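Hydroxylase (Rhodococcus sp., PDB 2OR0) is probably a flavin-dependent monooxygenase related to the acyl-CoA dehydrogenases, which would use reduced flavin and molecular oxygen to hydroxylate its substrate. Local coordinates at residues A[130-135]-A[164-169]; A[150-155]-A[212-217]; A[180-185]-A[225-230]. All blocks are in the same frame, centred on the assembly; numbering follows the deposited sequence.

Contact 1 of 3, residues A[130-135]-A[164-169]; sequences ASPYAP and AFLGAM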
ATOM      1  N   ALA A 130      -3.018 -10.436  -5.661  1.00 32.62           N
ATOM      2  CA  ALA A 130      -2.746 -10.329  -4.220  1.00 32.33           C
ATOM      3  C   ALA A 130      -1.258 -10.411  -3.950  1.00 32.08           C
ATOM      4  O   ALA A 130      -0.484 -10.903  -4.784  1.00 33.29           O
ATOM      5  CB  ALA A 130      -3.486 -11.446  -3.431  1.00 31.67           C
ATOM      6  N   SER A 131      -0.859  -9.898  -2.796  1.00 31.63           N
ATOM      7  CA  SER A 131       0.488  -9.932  -2.251  0.50 31.38           C
ATOM      8  C   SER A 131       0.571 -11.076  -1.219  1.00 30.79           C
ATOM      9  O   SER A 131      -0.355 -11.884  -1.085  1.00 31.36           O
ATOM     10  CB  SER A 131       0.766  -8.572  -1.559  0.50 31.41           C
ATOM     11  OG  SER A 131      -0.141  -8.346  -0.459  0.50 30.73           O
ATOM     12  N   PRO A 132       1.625 -11.081  -0.378  1.00 31.46           N
ATOM     13  CA  PRO A 132       2.796 -10.222  -0.123  1.00 31.52           C
ATOM     14  C   PRO A 132       4.092 -10.538  -0.849  1.00 32.62           C
ATOM     15  O   PRO A 132       4.369 -11.689  -1.199  1.00 32.95           O
ATOM     16  CB  PRO A 132       3.027 -10.427   1.367  1.00 32.07           C
ATOM     17  CG  PRO A 132       2.731 -11.907   1.537  1.00 31.09           C
ATOM     18  CD  PRO A 132       1.565 -12.199   0.596  1.00 31.33           C
ATOM     19  N   TYR A 133       4.911  -9.502  -1.000  1.00 33.03           N
ATOM     20  CA  TYR A 133       6.278  -9.647  -1.486  1.00 33.22           C
ATOM     21  C   TYR A 133       7.246 -10.254  -0.480  1.00 33.31           C
ATOM     22  O   TYR A 133       8.345 -10.624  -0.874  1.00 33.44           O
ATOM     23  CB  TYR A 133       6.831  -8.289  -1.897  1.00 33.58           C
ATOM     24  CG  TYR A 133       6.163  -7.716  -3.119  1.00 34.32           C
ATOM     25  CD1 TYR A 133       6.300  -8.325  -4.355  1.00 33.96           C
ATOM     26  CD2 TYR A 133       5.396  -6.546  -3.033  1.00 35.67           C
ATOM     27  CE1 TYR A 133       5.695  -7.787  -5.488  1.00 33.63           C
ATOM     28  CE2 TYR A 133       4.794  -5.987  -4.174  1.00 36.19           C
ATOM     29  CZ  TYR A 133       4.954  -6.620  -5.404  1.00 34.73           C
ATOM     30  OH  TYR A 133       4.351  -6.092  -6.545  1.00 35.40           O
ATOM     31  N   ALA A 134       6.876 -10.322   0.804  1.00 32.78           N
ATOM     32  CA  ALA A 134       7.762 -10.929   1.811  1.00 33.42           C
ATOM     33  C   ALA A 134       8.222 -12.300   1.315  1.00 33.33           C
ATOM     34  O   ALA A 134       7.409 -13.089   0.850  1.00 33.56           O
ATOM     35  CB  ALA A 134       7.069 -11.055   3.176  1.00 33.14           C
ATOM     36  N   PRO A 135       9.536 -12.563   1.372  1.00 34.01           N
ATOM     37  CA  PRO A 135      10.100 -13.781   0.786  1.00 34.77           C
ATOM     38  C   PRO A 135       9.905 -15.008   1.698  1.00 35.83           C
ATOM     39  O   PRO A 135      10.892 -15.650   2.105  1.00 35.83           O
ATOM     40  CB  PRO A 135      11.575 -13.430   0.649  1.00 34.05           C
ATOM     41  CG  PRO A 135      11.833 -12.523   1.787  1.00 34.48           C
ATOM     42  CD  PRO A 135      10.577 -11.705   1.963  1.00 33.49           C
ATOM     43  N   ALA A 164      -1.596 -14.270  -7.406  1.00 31.00           N
ATOM     44  CA  ALA A 164      -0.797 -13.723  -6.314  1.00 32.04           C
ATOM     45  C   ALA A 164       0.589 -13.451  -6.806  1.00 32.17           C
ATOM     46  O   ALA A 164       1.112 -14.211  -7.614  1.00 32.30           O
ATOM     47  CB  ALA A 164      -0.738 -14.686  -5.149  1.00 32.10           C
ATOM     48  N   PHE A 165       1.162 -12.366  -6.297  1.00 32.02           N
ATOM     49  CA  PHE A 165       2.527 -11.962  -6.535  1.00 32.53           C
ATOM     50  C   PHE A 165       3.278 -12.203  -5.226  1.00 32.23           C
ATOM     51  O   PHE A 165       3.040 -11.491  -4.258  1.00 34.08           O
ATOM     52  CB  PHE A 165       2.514 -10.460  -6.811  1.00 33.28           C
ATOM     53  CG  PHE A 165       3.426 -10.017  -7.918  1.00 34.17           C
ATOM     54  CD1 PHE A 165       3.078  -8.910  -8.719  1.00 35.72           C
ATOM     55  CD2 PHE A 165       4.624 -10.674  -8.178  1.00 35.01           C
ATOM     56  CE1 PHE A 165       3.909  -8.485  -9.762  1.00 31.85           C
ATOM     57  CE2 PHE A 165       5.459 -10.238  -9.237  1.00 34.21           C
ATOM     58  CZ  PHE A 165       5.088  -9.153 -10.015  1.00 33.29           C
ATOM     59  N   LEU A 166       4.176 -13.180  -5.158  1.00 30.80           N
ATOM     60  CA  LEU A 166       4.757 -13.548  -3.859  1.00 30.35           C
ATOM     61  C   LEU A 166       6.259 -13.512  -3.878  1.00 30.09           C
ATOM     62  O   LEU A 166       6.859 -13.744  -4.926  1.00 29.97           O
ATOM     63  CB  LEU A 166       4.309 -14.960  -3.454  1.00 29.96           C
ATOM     64  CG  LEU A 166       2.809 -15.237  -3.456  1.00 30.11           C
ATOM     65  CD1 LEU A 166       2.528 -16.772  -3.441  1.00 30.97           C
ATOM     66  CD2 LEU A 166       2.123 -14.486  -2.271  1.00 30.23           C
ATOM     67  N   GLY A 167       6.875 -13.256  -2.725  1.00 29.56           N
ATOM     68  CA  GLY A 167       8.334 -13.349  -2.621  1.00 29.54           C
ATOM     69  C   GLY A 167       8.766 -14.764  -2.265  1.00 30.95           C
ATOM     70  O   GLY A 167       8.050 -15.492  -1.576  1.00 30.79           O
ATOM     71  N   ALA A 168       9.940 -15.163  -2.730  1.00 31.06           N
ATOM     72  CA  ALA A 168      10.486 -16.459  -2.377  1.00 32.66           C
ATOM     73  C   ALA A 168      11.994 -16.420  -2.426  1.00 33.66           C
ATOM     74  O   ALA A 168      12.582 -15.687  -3.232  1.00 34.01           O
ATOM     75  CB  ALA A 168       9.951 -17.527  -3.311  1.00 31.86           C
HETATM   76  N   MSE A 169      12.624 -17.192  -1.557  1.00 35.53           N
HETATM   77  CA  MSE A 169      14.058 -17.447  -1.660  1.00 37.44           C
HETATM   78  C   MSE A 169      14.281 -18.649  -2.577  1.00 38.17           C
HETATM   79  O   MSE A 169      13.436 -19.529  -2.660  1.00 37.84           O
HETATM   80  CB  MSE A 169      14.679 -17.723  -0.295  1.00 37.49           C
HETATM   81  CG  MSE A 169      14.390 -16.673   0.771  1.00 42.57           C
HETATM   82 SE   MSE A 169      15.017 -14.870   0.286  0.70 54.06          SE
HETATM   83  CE  MSE A 169      16.952 -15.146   0.288  1.00 50.54           C
TER

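Contact 2 of 3, residues A[150-155]-A[212-217]; sequences GRWSFS and LIVDGA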
ATOM      1  N   GLY A 150       5.484 -22.707   0.555  1.00 26.52           N
ATOM      2  CA  GLY A 150       5.605 -21.810   1.710  1.00 25.95           C
ATOM      3  C   GLY A 150       4.275 -21.370   2.305  1.00 25.94           C
ATOM      4  O   GLY A 150       3.193 -21.786   1.857  1.00 25.17           O
ATOM      5  N   ARG A 151       4.369 -20.535   3.341  1.00 26.54           N
ATOM      6  CA  ARG A 151       3.210 -19.928   3.986  1.00 26.27           C
ATOM      7  C   ARG A 151       3.513 -18.425   4.132  1.00 26.36           C
ATOM      8  O   ARG A 151       4.534 -18.044   4.705  1.00 26.10           O
ATOM      9  CB  ARG A 151       2.939 -20.581   5.354  1.00 26.28           C
ATOM     10  CG  ARG A 151       1.722 -19.974   6.087  1.00 26.10           C
ATOM     11  CD  ARG A 151       1.080 -20.879   7.138  1.00 24.84           C
ATOM     12  NE  ARG A 151      -0.077 -20.187   7.742  1.00 25.28           N
ATOM     13  CZ  ARG A 151      -1.067 -20.772   8.425  1.00 26.70           C
ATOM     14  NH1 ARG A 151      -1.086 -22.090   8.617  1.00 24.47           N
ATOM     15  NH2 ARG A 151      -2.049 -20.034   8.944  1.00 26.08           N
ATOM     16  N   TRP A 152       2.627 -17.600   3.583  1.00 26.41           N
ATOM     17  CA  TRP A 152       2.775 -16.148   3.600  1.00 27.71           C
ATOM     18  C   TRP A 152       1.623 -15.595   4.426  1.00 27.55           C
ATOM     19  O   TRP A 152       0.568 -16.196   4.465  1.00 27.67           O
ATOM     20  CB  TRP A 152       2.670 -15.561   2.179  1.00 27.66           C
ATOM     21  CG  TRP A 152       3.824 -15.906   1.261  1.00 28.91           C
ATOM     22  CD1 TRP A 152       4.876 -15.104   0.922  1.00 29.11           C
ATOM     23  CD2 TRP A 152       4.011 -17.142   0.543  1.00 29.15           C
ATOM     24  NE1 TRP A 152       5.713 -15.763   0.047  1.00 28.64           N
ATOM     25  CE2 TRP A 152       5.207 -17.014  -0.202  1.00 29.20           C
ATOM     26  CE3 TRP A 152       3.277 -18.329   0.449  1.00 29.07           C
ATOM     27  CZ2 TRP A 152       5.694 -18.041  -1.037  1.00 29.00           C
ATOM     28  CZ3 TRP A 152       3.767 -19.357  -0.378  1.00 29.29           C
ATOM     29  CH2 TRP A 152       4.972 -19.200  -1.095  1.00 28.10           C
ATOM     30  N   SER A 153       1.823 -14.450   5.061  1.00 27.89           N
ATOM     31  CA  SER A 153       0.741 -13.777   5.773  1.00 29.20           C
ATOM     32  C   SER A 153       0.491 -12.381   5.191  1.00 29.33           C
ATOM     33  O   SER A 153       1.279 -11.906   4.367  1.00 28.14           O
ATOM     34  CB  SER A 153       1.106 -13.681   7.262  1.00 29.29           C
ATOM     35  OG  SER A 153       2.365 -13.069   7.383  1.00 32.47           O
ATOM     36  N   PHE A 154      -0.592 -11.727   5.636  1.00 29.67           N
ATOM     37  CA  PHE A 154      -0.908 -10.348   5.240  1.00 30.48           C
ATOM     38  C   PHE A 154      -1.186 -10.237   3.729  1.00 30.01           C
ATOM     39  O   PHE A 154      -0.732  -9.287   3.089  1.00 29.37           O
ATOM     40  CB  PHE A 154       0.221  -9.375   5.657  1.00 31.29           C
ATOM     41  CG  PHE A 154      -0.252  -8.002   6.169  1.00 36.33           C
ATOM     42  CD1 PHE A 154       0.331  -7.439   7.325  1.00 39.67           C
ATOM     43  CD2 PHE A 154      -1.216  -7.237   5.478  1.00 38.95           C
ATOM     44  CE1 PHE A 154      -0.060  -6.144   7.791  1.00 39.93           C
ATOM     45  CE2 PHE A 154      -1.622  -5.966   5.947  1.00 37.39           C
ATOM     46  CZ  PHE A 154      -1.047  -5.420   7.097  1.00 36.71           C
ATOM     47  N   SER A 155      -1.944 -11.188   3.174  1.00 28.99           N
ATOM     48  CA  SER A 155      -2.332 -11.113   1.759  1.00 29.41           C
ATOM     49  C   SER A 155      -3.583 -10.245   1.585  1.00 29.31           C
ATOM     50  O   SER A 155      -4.695 -10.755   1.530  1.00 29.55           O
ATOM     51  CB  SER A 155      -2.548 -12.521   1.184  1.00 29.70           C
ATOM     52  OG  SER A 155      -2.845 -12.476  -0.210  1.00 30.94           O
ATOM     53  N   LEU A 212      -1.729 -17.283   3.004  1.00 28.89           N
ATOM     54  CA  LEU A 212      -1.773 -18.164   1.840  1.00 28.55           C
ATOM     55  C   LEU A 212      -0.761 -19.290   2.036  1.00 28.61           C
ATOM     56  O   LEU A 212       0.341 -19.051   2.519  1.00 27.98           O
ATOM     57  CB  LEU A 212      -1.374 -17.401   0.562  1.00 28.90           C
ATOM     58  CG  LEU A 212      -2.093 -16.142   0.048  1.00 30.25           C
ATOM     59  CD1 LEU A 212      -1.619 -15.802  -1.362  1.00 30.27           C
ATOM     60  CD2 LEU A 212      -3.614 -16.251   0.076  1.00 31.78           C
ATOM     61  N   ILE A 213      -1.130 -20.501   1.614  1.00 28.85           N
ATOM     62  CA  ILE A 213      -0.231 -21.666   1.645  1.00 29.48           C
ATOM     63  C   ILE A 213      -0.043 -22.257   0.243  1.00 29.38           C
ATOM     64  O   ILE A 213      -1.012 -22.416  -0.503  1.00 28.68           O
ATOM     65  CB  ILE A 213      -0.756 -22.790   2.587  1.00 29.11           C
ATOM     66  CG1 ILE A 213      -0.501 -22.410   4.046  1.00 30.19           C
ATOM     67  CG2 ILE A 213       0.010 -24.122   2.345  1.00 29.72           C
ATOM     68  CD1 ILE A 213      -1.071 -23.432   5.049  1.00 30.55           C
ATOM     69  N   VAL A 214       1.199 -22.589  -0.085  1.00 29.79           N
ATOM     70  CA  VAL A 214       1.525 -23.349  -1.296  1.00 30.52           C
ATOM     71  C   VAL A 214       2.268 -24.633  -0.881  1.00 31.41           C
ATOM     72  O   VAL A 214       3.270 -24.566  -0.155  1.00 31.19           O
ATOM     73  CB  VAL A 214       2.365 -22.480  -2.303  1.00 30.69           C
ATOM     74  CG1 VAL A 214       2.677 -23.262  -3.585  1.00 31.39           C
ATOM     75  CG2 VAL A 214       1.612 -21.192  -2.679  1.00 28.82           C
ATOM     76  N   ASP A 215       1.768 -25.792  -1.332  1.00 32.20           N
ATOM     77  CA  ASP A 215       2.372 -27.100  -0.995  1.00 33.06           C
ATOM     78  C   ASP A 215       3.482 -27.542  -1.959  1.00 33.47           C
ATOM     79  O   ASP A 215       4.435 -28.227  -1.547  1.00 34.12           O
ATOM     80  CB  ASP A 215       1.301 -28.207  -0.900  1.00 33.24           C
ATOM     81  CG  ASP A 215       0.554 -28.193   0.425  1.00 34.95           C
ATOM     82  OD1 ASP A 215       1.036 -27.536   1.368  1.00 34.31           O
ATOM     83  OD2 ASP A 215      -0.535 -28.822   0.521  1.00 36.83           O
ATOM     84  N   GLY A 216       3.368 -27.146  -3.230  1.00 33.18           N
ATOM     85  CA  GLY A 216       4.375 -27.448  -4.256  1.00 32.12           C
ATOM     86  C   GLY A 216       3.789 -27.165  -5.633  1.00 32.37           C
ATOM     87  O   GLY A 216       3.334 -28.083  -6.340  1.00 31.96           O
ATOM     88  N   ALA A 217       3.770 -25.876  -5.986  1.00 31.89           N
ATOM     89  CA  ALA A 217       3.232 -25.398  -7.244  1.00 31.68           C
ATOM     90  C   ALA A 217       4.372 -25.110  -8.196  1.00 31.09           C
ATOM     91  O   ALA A 217       5.341 -24.433  -7.841  1.00 31.52           O
ATOM     92  CB  ALA A 217       2.413 -24.152  -7.027  1.00 31.06           C
TER

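Contact 3 of 3, residues A[180-185]-A[225-230]; sequences PSSLHV and LNAAKV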
ATOM      1  N   PRO A 180      18.921 -16.697  -9.766  1.00 57.41           N
ATOM      2  CA  PRO A 180      18.711 -15.644  -8.753  1.00 55.51           C
ATOM      3  C   PRO A 180      18.730 -16.189  -7.312  1.00 53.51           C
ATOM      4  O   PRO A 180      18.473 -17.374  -7.096  1.00 53.48           O
ATOM      5  CB  PRO A 180      17.301 -15.122  -9.068  1.00 55.47           C
ATOM      6  CG  PRO A 180      17.076 -15.430 -10.483  1.00 56.46           C
ATOM      7  CD  PRO A 180      17.795 -16.741 -10.724  1.00 57.61           C
ATOM      8  N   SER A 181      19.034 -15.318  -6.353  1.00 50.89           N
ATOM      9  CA  SER A 181      18.940 -15.617  -4.927  1.00 48.12           C
ATOM     10  C   SER A 181      17.489 -15.456  -4.358  1.00 46.00           C
ATOM     11  O   SER A 181      17.029 -16.263  -3.531  1.00 44.80           O
ATOM     12  CB  SER A 181      19.952 -14.737  -4.195  1.00 48.47           C
ATOM     13  OG  SER A 181      19.606 -14.521  -2.842  1.00 50.60           O
ATOM     14  N   SER A 182      16.771 -14.427  -4.819  1.00 43.44           N
ATOM     15  CA  SER A 182      15.382 -14.179  -4.403  1.00 40.84           C
ATOM     16  C   SER A 182      14.492 -13.864  -5.611  1.00 38.61           C
ATOM     17  O   SER A 182      14.961 -13.304  -6.599  1.00 38.21           O
ATOM     18  CB  SER A 182      15.337 -13.010  -3.410  1.00 41.33           C
ATOM     19  OG  SER A 182      16.080 -11.888  -3.922  1.00 45.19           O
ATOM     20  N   LEU A 183      13.207 -14.188  -5.521  1.00 35.99           N
ATOM     21  CA  LEU A 183      12.287 -13.964  -6.630  1.00 33.74           C
ATOM     22  C   LEU A 183      11.034 -13.264  -6.186  1.00 33.37           C
ATOM     23  O   LEU A 183      10.668 -13.336  -4.999  1.00 31.88           O
ATOM     24  CB  LEU A 183      11.837 -15.300  -7.246  1.00 33.64           C
ATOM     25  CG  LEU A 183      12.857 -16.318  -7.797  1.00 34.20           C
ATOM     26  CD1 LEU A 183      12.131 -17.630  -8.092  1.00 32.81           C
ATOM     27  CD2 LEU A 183      13.548 -15.822  -9.065  1.00 31.89           C
ATOM     28  N   HIS A 184      10.381 -12.617  -7.159  1.00 31.65           N
ATOM     29  CA  HIS A 184       8.948 -12.401  -7.161  1.00 31.85           C
ATOM     30  C   HIS A 184       8.304 -13.386  -8.147  1.00 32.04           C
ATOM     31  O   HIS A 184       8.750 -13.511  -9.302  1.00 32.11           O
ATOM     32  CB  HIS A 184       8.605 -10.955  -7.568  1.00 31.68           C
ATOM     33  CG  HIS A 184       9.108  -9.906  -6.617  1.00 33.53           C
ATOM     34  ND1 HIS A 184       9.086  -8.555  -6.914  1.00 32.89           N
ATOM     35  CD2 HIS A 184       9.657 -10.005  -5.380  1.00 32.89           C
ATOM     36  CE1 HIS A 184       9.590  -7.870  -5.901  1.00 33.49           C
ATOM     37  NE2 HIS A 184       9.950  -8.724  -4.961  1.00 32.57           N
ATOM     38  N   VAL A 185       7.265 -14.096  -7.712  1.00 31.80           N
ATOM     39  CA  VAL A 185       6.666 -15.165  -8.531  1.00 30.98           C
ATOM     40  C   VAL A 185       5.164 -14.934  -8.669  1.00 31.35           C
ATOM     41  O   VAL A 185       4.518 -14.430  -7.739  1.00 31.13           O
ATOM     42  CB  VAL A 185       6.955 -16.593  -7.924  1.00 31.82           C
ATOM     43  CG1 VAL A 185       8.449 -16.868  -7.870  1.00 28.91           C
ATOM     44  CG2 VAL A 185       6.332 -16.758  -6.521  1.00 29.10           C
ATOM     45  N   LEU A 225      10.269 -12.777 -11.605  1.00 32.01           N
ATOM     46  CA  LEU A 225      11.301 -11.759 -11.740  1.00 31.81           C
ATOM     47  C   LEU A 225      12.315 -11.989 -10.638  1.00 31.83           C
ATOM     48  O   LEU A 225      11.975 -12.481  -9.562  1.00 31.60           O
ATOM     49  CB  LEU A 225      10.723 -10.343 -11.616  1.00 31.48           C
ATOM     50  CG  LEU A 225       9.752  -9.901 -12.721  1.00 32.56           C
ATOM     51  CD1 LEU A 225       8.939  -8.635 -12.366  1.00 31.21           C
ATOM     52  CD2 LEU A 225      10.493  -9.736 -14.094  1.00 32.03           C
ATOM     53  N   ASN A 226      13.562 -11.652 -10.919  1.00 31.19           N
ATOM     54  CA  ASN A 226      14.596 -11.637  -9.926  1.00 32.31           C
ATOM     55  C   ASN A 226      14.358 -10.411  -8.998  1.00 33.21           C
ATOM     56  O   ASN A 226      14.365  -9.260  -9.471  1.00 33.58           O
ATOM     57  CB  ASN A 226      15.928 -11.563 -10.672  1.00 31.65           C
ATOM     58  CG  ASN A 226      17.108 -11.475  -9.779  1.00 32.82           C
ATOM     59  OD1 ASN A 226      17.035 -10.984  -8.644  1.00 36.48           O
ATOM     60  ND2 ASN A 226      18.242 -11.946 -10.285  1.00 33.46           N
ATOM     61  N   ALA A 227      14.150 -10.654  -7.698  1.00 32.94           N
ATOM     62  CA  ALA A 227      13.811  -9.576  -6.739  1.00 32.82           C
ATOM     63  C   ALA A 227      14.883  -8.506  -6.602  1.00 32.41           C
ATOM     64  O   ALA A 227      14.545  -7.344  -6.422  1.00 31.84           O
ATOM     65  CB  ALA A 227      13.460 -10.134  -5.347  1.00 33.17           C
ATOM     66  N   ALA A 228      16.157  -8.892  -6.651  1.00 32.10           N
ATOM     67  CA  ALA A 228      17.245  -7.904  -6.582  1.00 32.66           C
ATOM     68  C   ALA A 228      17.285  -6.983  -7.816  1.00 33.27           C
ATOM     69  O   ALA A 228      17.568  -5.790  -7.697  1.00 32.85           O
ATOM     70  CB  ALA A 228      18.597  -8.570  -6.359  1.00 32.71           C
ATOM     71  N   LYS A 229      16.976  -7.539  -8.988  1.00 32.73           N
ATOM     72  CA  LYS A 229      16.865  -6.749 -10.209  1.00 32.60           C
ATOM     73  C   LYS A 229      15.650  -5.817 -10.185  1.00 32.36           C
ATOM     74  O   LYS A 229      15.682  -4.748 -10.769  1.00 31.91           O
ATOM     75  CB  LYS A 229      16.790  -7.670 -11.438  1.00 32.36           C
ATOM     76  CG  LYS A 229      18.106  -8.430 -11.722  1.00 32.25           C
ATOM     77  CD  LYS A 229      18.015  -9.152 -13.092  1.00 33.01           C
ATOM     78  CE  LYS A 229      19.374  -9.703 -13.499  1.00 34.49           C
ATOM     79  NZ  LYS A 229      19.248 -10.466 -14.775  1.00 37.31           N
ATOM     80  N   VAL A 230      14.571  -6.239  -9.529  1.00 32.67           N
ATOM     81  CA  VAL A 230      13.397  -5.386  -9.377  1.00 32.85           C
ATOM     82  C   VAL A 230      13.788  -4.163  -8.525  1.00 33.96           C
ATOM     83  O   VAL A 230      13.548  -3.015  -8.926  1.00 33.48           O
ATOM     84  CB  VAL A 230      12.223  -6.150  -8.738  1.00 32.85           C
ATOM     85  CG1 VAL A 230      11.088  -5.206  -8.363  1.00 30.88           C
ATOM     86  CG2 VAL A 230      11.740  -7.268  -9.663  1.00 32.05           C
TER
HETATM   87  O   HOH W   1      18.287 -12.340  -6.631  1.00 41.30           O

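Contact 1 of 3, residues A[130-135]-A[164-169]
Ala-130 and Phe-165 join the short strand 129-130 to strand 163-170 in the beta domain of the acyl-CoA dehydrogenase fold, with Ala-130 and Ala-164 as a parallel bridge. Of the backbone hydrogen bonds, Phe-165 N to Ala-130 O is short and nearly straight (2.7 Å, 173°). After it the loop leaves regular pairing at the cis peptide before Pro-132, and Gly-167 N makes only a weak bond to Pro-132 O, 3.3 Å long. CA-H...O contacts supplement these: Leu-166 CA also reaches Pro-132 O, and Gly-167 CA lies 3.2 Å from Tyr-133 O. A CB at Gly-167 would collide with that carbonyl, so the lack of a side chain lets the loop come close. The aromatic contact depends on Tyr-133, whose CG stands beside its backbone N (chi1 -68°). Tyr-133 CE1 lies over one face of the Phe-165 ring, toward its rim, 4.0 Å from Phe-165 CG, with the planes at 52°. Tyr-133 OH has a weak hydrogen bond to Glu-108. Among apolar contacts, Pro-132 CD meets Leu-166 CD2, and both side chains touch Trp-152. At the far end Met-169, a selenomethionine bent along its chain, sets SE 3.7 Å from Pro-135 CB.

Contact 2 of 3, residues A[150-155]-A[212-217]
Leu-212 meets strand 150-155 through both its backbone and its side chain. Its carbonyl takes a hydrogen bond from Trp-152 N (2.9 Å, 168°), and its own N returns one to Trp-152 O. The same Leu-212 O lies in the plane of the indole, at its edge, 3.7 Å from Trp-152 CE3. Farther out, the isobutyl group packs against Ser-155: Leu-212 CD1 is 3.7 Å from Ser-155 OG, while Leu-212 CG approaches Ser-155 CB. That hydroxyl is directed away from the backbone N (chi1 -176°) and is already satisfied by hydrogen bonds with Ser-131 O and Thr-158, so toward Leu-212 it offers plain packing.

Trp-152 lays its benzo ring back along the strand toward Val-214. Trp-152 CZ3 touches Val-214 CG2 at 3.6 Å, the two side chains crossing at a slant, and Trp-152 NE1 is hydrogen-bonded to Gly-167 O on strand 163-170, which fixes the rotation of the indole. A side chain on Gly-150 would be crowded by Trp-152 CH2, so the glycine makes way for this ring.

Val-214 exchanges two backbone bonds with Gly-150, Val-214 N to Gly-150 O being 2.9 Å long and lying in the carbonyl plane. On the reverse face of the sheet, Arg-151 runs out extended beside Ile-213, Arg-151 CD 3.8 Å from Ile-213 CG1, and ends in a salt bridge with Asp-211.

Two hydrogen-bonded pairs thus flank the non-hydrogen-bonded pair of Arg-151 and Ile-213, in a regular antiparallel ladder with Leu-212, Val-214 and Trp-152 on one face. The chain turns a corner just past it, where Gly-216 and Ala-217 both face Leu-148 in a classic beta bulge.

Contact 3 of 3, residues A[180-185]-A[225-230]
Pro-180 and Asn-226 pack together where strand 224-226 gives way to helix 227-232. From CB outward, the asparagine first crosses the proline ring, Asn-226 CB lying 4.0 Å from Pro-180 CG. The carboxamide then divides. Asn-226 ND2 turns to the proline and lies 3.5 Å from Pro-180 CB, whereas OD1 gathers three donors. A water donates to Asn-226 OD1 at 2.7 Å and accepts from Ser-182 N. The helix start adds two weak bonds, Ala-228 N to Asn-226 OD1 at 3.0 Å and Lys-229 N to the same oxygen at 3.5 Å. With CG opposite the backbone N (chi1 177°), the oxygen is placed in front of these two N-H groups. An acetate ion, probably from the crystallisation liquor, lies close to this side chain. A leucine here would have no acceptor for the N-H groups of Ala-228 and Lys-229 or for the water, which would probably leave those two N-H groups without their cap and break the water link to Ser-182.

Backbone bonds hold the two segments together beside this cap. His-184 and Leu-225 exchange two, Leu-225 N to His-184 O being 2.9 Å long, and Ala-227 N reaches Ser-182 O at 3.0 Å from above the carbonyl plane. The imidazole of His-184 faces the first helical turn: Ala-227 CA lies over one face of the ring, Ala-227 CB is 3.8 Å from His-184 NE2, and Val-230 CG1 approaches His-184 CE1. His-184 ND1 is hydrogen-bonded to Glu-108, which fixes the ring's turn. The whole is an antiparallel strand pair, one strand of which (224-226) runs straight into helix 227-232, with Asn-226 at the N-cap.

Overall arrangement
From the N terminus the chain lays down 130-135, then 150-155, and returns at 164-169 to close contact 1. It passes on to 180-185 before 212-217 closes contact 2 against the waiting 150-155, and 225-230 closes contact 3 soon after. Contacts 1 and 2 therefore cross, as do contacts 2 and 3, while 1 and 3 follow in series; none nests inside another. All three reach the same mixed sheet. Contact 1 is central: it touches contact 2 and, through strands 163-170 and 182-188, contact 3. Contacts 2 and 3 have centres about 17 Å apart and do not meet. Contact 3 carries the sheet on to the helix at 227-232.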